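Local coordinates for protein GrgF (Penicillium sp. sh18, PDB 6LZH) that acts as a polyketide transferase in the biosynthesis of gregatin A, a chain-fused fungal polyketide with an alkylated furanone core, at residues D10-R22 with L64-G76. Residues are numbered along the deposited sequence; the frame is centred on the assembly and turned at random.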
loop_
_atom_site.group_PDB
_atom_site.type_symbol
_atom_site.label_atom_id
_atom_site.label_comp_id
_atom_site.label_asym_id
_atom_site.label_seq_id
_atom_site.Cartn_x
_atom_site.Cartn_y
_atom_site.Cartn_z
ATOM N N ASP A 10 -15.517 -0.648 27.568
ATOM C CA ASP A 10 -14.881 0.275 26.639
ATOM C C ASP A 10 -13.373 0.114 26.769
ATOM O O ASP A 10 -12.838 0.128 27.883
ATOM C CB ASP A 10 -15.266 1.717 26.949
ATOM C CG ASP A 10 -16.719 2.028 26.668
ATOM O OD1 ASP A 10 -17.459 1.202 26.095
ATOM O OD2 ASP A 10 -17.123 3.142 27.024
ATOM N N VAL A 11 -12.682 -0.030 25.640
ATOM C CA VAL A 11 -11.237 -0.219 25.638
ATOM C C VAL A 11 -10.635 0.667 24.550
ATOM O O VAL A 11 -11.315 1.116 23.623
ATOM C CB VAL A 11 -10.821 -1.700 25.409
ATOM C CG1 VAL A 11 -11.202 -2.585 26.587
ATOM C CG2 VAL A 11 -11.441 -2.249 24.093
ATOM N N GLU A 12 -9.336 0.924 24.677
ATOM C CA GLU A 12 -8.606 1.587 23.612
ATOM C C GLU A 12 -7.186 1.045 23.573
ATOM O O GLU A 12 -6.686 0.478 24.546
ATOM C CB GLU A 12 -8.625 3.118 23.764
ATOM C CG GLU A 12 -8.449 3.642 25.157
ATOM C CD GLU A 12 -8.502 5.168 25.224
ATOM O OE1 GLU A 12 -9.554 5.758 24.895
ATOM O OE2 GLU A 12 -7.483 5.762 25.616
ATOM N N PHE A 13 -6.554 1.177 22.412
ATOM C CA PHE A 13 -5.179 0.722 22.277
ATOM C C PHE A 13 -4.496 1.604 21.247
ATOM O O PHE A 13 -5.156 2.293 20.459
ATOM C CB PHE A 13 -5.092 -0.772 21.897
ATOM C CG PHE A 13 -5.730 -1.112 20.549
ATOM C CD1 PHE A 13 -7.109 -1.327 20.445
ATOM C CD2 PHE A 13 -4.946 -1.235 19.405
ATOM C CE1 PHE A 13 -7.697 -1.652 19.218
ATOM C CE2 PHE A 13 -5.514 -1.562 18.170
ATOM C CZ PHE A 13 -6.892 -1.771 18.076
ATOM N N THR A 14 -3.163 1.593 21.281
ATOM C CA THR A 14 -2.345 2.508 20.491
ATOM C C THR A 14 -1.772 1.792 19.272
ATOM O O THR A 14 -1.388 0.621 19.351
ATOM C CB THR A 14 -1.220 3.085 21.358
ATOM O OG1 THR A 14 -1.794 3.628 22.562
ATOM C CG2 THR A 14 -0.474 4.200 20.631
ATOM N N THR A 15 -1.721 2.494 18.137
ATOM C CA THR A 15 -1.155 1.910 16.928
ATOM C C THR A 15 0.308 2.315 16.771
ATOM O O THR A 15 0.775 3.289 17.367
ATOM C CB THR A 15 -1.935 2.349 15.683
ATOM O OG1 THR A 15 -1.773 3.760 15.506
ATOM C CG2 THR A 15 -3.419 2.034 15.831
ATOM N N LEU A 16 1.022 1.572 15.922
ATOM C CA LEU A 16 2.423 1.901 15.677
ATOM C C LEU A 16 2.572 3.340 15.191
ATOM O O LEU A 16 3.534 4.026 15.554
ATOM C CB LEU A 16 3.031 0.919 14.677
ATOM C CG LEU A 16 4.524 1.042 14.322
ATOM C CD1 LEU A 16 5.419 0.905 15.553
ATOM C CD2 LEU A 16 4.890 -0.003 13.298
ATOM N N ASP A 17 1.614 3.837 14.403
ATOM C CA ASP A 17 1.720 5.204 13.910
ATOM C C ASP A 17 1.051 6.220 14.834
ATOM O O ASP A 17 0.733 7.328 14.391
ATOM C CB ASP A 17 1.176 5.323 12.474
ATOM C CG ASP A 17 -0.060 4.467 12.212
ATOM O OD1 ASP A 17 -0.660 3.920 13.157
ATOM O OD2 ASP A 17 -0.439 4.348 11.025
ATOM N N GLY A 18 0.860 5.880 16.112
ATOM C CA GLY A 18 0.529 6.869 17.118
ATOM C C GLY A 18 -0.934 7.188 17.327
ATOM O O GLY A 18 -1.238 8.160 18.032
ATOM N N LEU A 19 -1.850 6.420 16.755
ATOM C CA LEU A 19 -3.270 6.689 16.926
ATOM C C LEU A 19 -3.839 5.886 18.088
ATOM O O LEU A 19 -3.380 4.779 18.374
ATOM C CB LEU A 19 -4.042 6.319 15.659
ATOM C CG LEU A 19 -3.512 6.950 14.379
ATOM C CD1 LEU A 19 -4.076 6.223 13.205
ATOM C CD2 LEU A 19 -3.912 8.402 14.357
ATOM N N THR A 20 -4.876 6.438 18.727
ATOM C CA THR A 20 -5.706 5.686 19.659
ATOM C C THR A 20 -6.924 5.153 18.915
ATOM O O THR A 20 -7.695 5.927 18.344
ATOM C CB THR A 20 -6.167 6.555 20.831
ATOM O OG1 THR A 20 -5.035 7.016 21.571
ATOM C CG2 THR A 20 -7.052 5.744 21.752
ATOM N N LEU A 21 -7.086 3.840 18.907
ATOM C CA LEU A 21 -8.292 3.209 18.397
ATOM C C LEU A 21 -9.134 2.781 19.581
ATOM O O LEU A 21 -8.596 2.347 20.602
ATOM C CB LEU A 21 -7.963 1.986 17.543
ATOM C CG LEU A 21 -7.005 2.206 16.368
ATOM C CD1 LEU A 21 -6.958 0.947 15.513
ATOM C CD2 LEU A 21 -7.411 3.424 15.534
ATOM N N ARG A 22 -10.446 2.884 19.443
ATOM C CA ARG A 22 -11.339 2.618 20.564
ATOM C C ARG A 22 -12.367 1.577 20.173
ATOM O O ARG A 22 -12.755 1.468 19.004
ATOM C CB ARG A 22 -12.028 3.919 21.033
ATOM C CG ARG A 22 -11.022 4.980 21.503
ATOM C CD ARG A 22 -11.641 6.295 22.004
ATOM N NE ARG A 22 -10.590 7.207 22.467
ATOM C CZ ARG A 22 -9.880 8.011 21.672
ATOM N NH1 ARG A 22 -10.116 8.061 20.370
ATOM N NH2 ARG A 22 -8.933 8.785 22.184
ATOM N N LEU A 64 -12.908 -8.656 20.719
ATOM C CA LEU A 64 -12.525 -7.252 20.597
ATOM C C LEU A 64 -13.186 -6.698 19.340
ATOM O O LEU A 64 -12.984 -7.223 18.237
ATOM C CB LEU A 64 -11.000 -7.088 20.501
ATOM C CG LEU A 64 -10.522 -5.656 20.200
ATOM C CD1 LEU A 64 -10.889 -4.655 21.341
ATOM C CD2 LEU A 64 -9.032 -5.626 19.906
ATOM N N LEU A 65 -13.993 -5.658 19.504
ATOM C CA LEU A 65 -14.685 -5.022 18.391
ATOM C C LEU A 65 -14.325 -3.549 18.430
ATOM O O LEU A 65 -14.645 -2.870 19.407
ATOM C CB LEU A 65 -16.200 -5.232 18.538
ATOM C CG LEU A 65 -17.171 -4.612 17.562
ATOM C CD1 LEU A 65 -16.725 -4.937 16.161
ATOM C CD2 LEU A 65 -18.608 -5.125 17.837
ATOM N N TYR A 66 -13.657 -3.044 17.396
ATOM C CA TYR A 66 -13.164 -1.676 17.487
ATOM C C TYR A 66 -13.430 -0.873 16.222
ATOM O O TYR A 66 -13.676 -1.424 15.147
ATOM C CB TYR A 66 -11.682 -1.652 17.846
ATOM C CG TYR A 66 -10.676 -2.131 16.823
ATOM C CD1 TYR A 66 -10.284 -1.315 15.763
ATOM C CD2 TYR A 66 -10.051 -3.359 16.971
ATOM C CE1 TYR A 66 -9.339 -1.724 14.862
ATOM C CE2 TYR A 66 -9.080 -3.788 16.070
ATOM C CZ TYR A 66 -8.726 -2.962 15.015
ATOM O OH TYR A 66 -7.765 -3.363 14.110
ATOM N N ASP A 67 -13.418 0.456 16.389
ATOM C CA ASP A 67 -13.616 1.360 15.266
ATOM C C ASP A 67 -12.283 1.532 14.554
ATOM O O ASP A 67 -11.280 1.858 15.209
ATOM C CB ASP A 67 -14.156 2.725 15.728
ATOM C CG ASP A 67 -15.623 2.671 16.137
ATOM O OD1 ASP A 67 -16.404 1.986 15.455
ATOM O OD2 ASP A 67 -16.011 3.337 17.117
ATOM N N PRO A 68 -12.207 1.258 13.254
ATOM C CA PRO A 68 -10.957 1.491 12.524
ATOM C C PRO A 68 -10.587 2.966 12.547
ATOM O O PRO A 68 -11.370 3.835 12.937
ATOM C CB PRO A 68 -11.274 1.010 11.102
ATOM C CG PRO A 68 -12.455 0.091 11.262
ATOM C CD PRO A 68 -13.247 0.656 12.399
ATOM N N ARG A 69 -9.351 3.240 12.136
ATOM C CA ARG A 69 -8.869 4.606 12.022
ATOM C C ARG A 69 -9.876 5.494 11.306
ATOM O O ARG A 69 -10.395 5.132 10.246
ATOM C CB ARG A 69 -7.549 4.612 11.248
ATOM C CG ARG A 69 -6.814 5.917 11.370
ATOM C CD ARG A 69 -7.162 6.895 10.275
ATOM N NE ARG A 69 -6.567 6.541 8.995
ATOM C CZ ARG A 69 -6.756 7.248 7.890
ATOM N NH1 ARG A 69 -6.182 6.880 6.745
ATOM N NH2 ARG A 69 -7.538 8.323 7.930
ATOM N N GLY A 70 -10.119 6.674 11.874
ATOM C CA GLY A 70 -10.921 7.681 11.196
ATOM C C GLY A 70 -12.405 7.405 11.212
ATOM O O GLY A 70 -13.152 8.023 10.457
ATOM N N ILE A 71 -12.856 6.477 12.046
ATOM C CA ILE A 71 -14.240 6.022 12.063
ATOM C C ILE A 71 -14.731 6.032 13.503
ATOM O O ILE A 71 -13.956 5.747 14.420
ATOM C CB ILE A 71 -14.351 4.600 11.457
ATOM C CG1 ILE A 71 -13.938 4.598 9.981
ATOM C CG2 ILE A 71 -15.733 4.017 11.659
ATOM C CD1 ILE A 71 -15.027 5.066 9.033
ATOM N N GLY A 72 -16.008 6.380 13.705
ATOM C CA GLY A 72 -16.632 6.155 15.002
ATOM C C GLY A 72 -15.916 6.913 16.104
ATOM O O GLY A 72 -15.654 8.112 15.988
ATOM N N ALA A 73 -15.547 6.199 17.168
ATOM C CA ALA A 73 -14.878 6.780 18.329
ATOM C C ALA A 73 -13.354 6.831 18.208
ATOM O O ALA A 73 -12.700 7.360 19.113
ATOM C CB ALA A 73 -15.256 5.995 19.588
ATOM N N SER A 74 -12.772 6.288 17.142
ATOM C CA SER A 74 -11.322 6.182 17.037
ATOM C C SER A 74 -10.706 7.471 16.514
ATOM O O SER A 74 -11.339 8.237 15.782
ATOM C CB SER A 74 -10.924 5.011 16.124
ATOM O OG SER A 74 -11.143 3.788 16.814
ATOM N N ASP A 75 -9.451 7.698 16.901
ATOM C CA ASP A 75 -8.654 8.779 16.338
ATOM C C ASP A 75 -8.461 8.571 14.841
ATOM O O ASP A 75 -8.721 7.499 14.297
ATOM C CB ASP A 75 -7.268 8.855 16.989
ATOM C CG ASP A 75 -7.308 9.353 18.419
ATOM O OD1 ASP A 75 -8.381 9.778 18.887
ATOM O OD2 ASP A 75 -6.251 9.296 19.072
ATOM N N GLY A 76 -7.955 9.614 14.185
ATOM C CA GLY A 76 -7.565 9.521 12.796
ATOM C C GLY A 76 -8.147 10.626 11.943
ATOM O O GLY A 76 -9.344 10.918 12.038
HETATM O O HOH W 1 -6.437 10.401 21.374
#
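Strand 20-22 lies against the chain that leaves strand 64-66, with Asp67 N bonded to Arg22 O and Asp75 N to Thr20 O (2.9 Å), while strand 10-14, the outer arm of the hairpin, crosses strand 64-66 at 75°. This is one end of the alpha/beta hydrolase sheet, where antiparallel 20-26 joins the outermost strand 9-14 to strand 62-66. Between those two backbone bonds, Ser74 OG accepts from Arg22 N at 2.9 Å and donates to Asp67 O, so one hydroxyl links strand 20-22 to both ends of the loop 67-75. Under the hairpin the packing is apolar. The CZ corner of Phe13 comes down over the centre of the Tyr66 ring in a T-shaped pair, centroids 4.9 Å apart, and Leu21 CD1 reaches Tyr66 CE1 at 3.6 Å. Helix 84-99 covers this layer, bringing Trp97 to Phe13 and Leu91 to Tyr66. Arg22 stretches over the loop, its chain extended from CG to NE (chi2 -179°, chi3 178°), which carries the guanidinium past Ala73 to Asp75, and Thr20 CG2 sits over its centre. NH1 donates to Ala73 O, tilted out of the guanidinium plane, and forms a salt bridge with Asp75 OD1, which lies in that plane; NH1 meets OD1 from well above the carboxylate plane. NE makes a weak bond to Glu12 OE1. A leucine in its place would probably leave Glu12 and Asp75 without their shared cation and the loop end at Ala73-Asp75 less firmly held. The other carboxylate oxygen, Asp75 OD2, accepts from Thr20 N at 3.2 Å and from a water at 2.6 Å, which in turn accepts from Arg22 NH2.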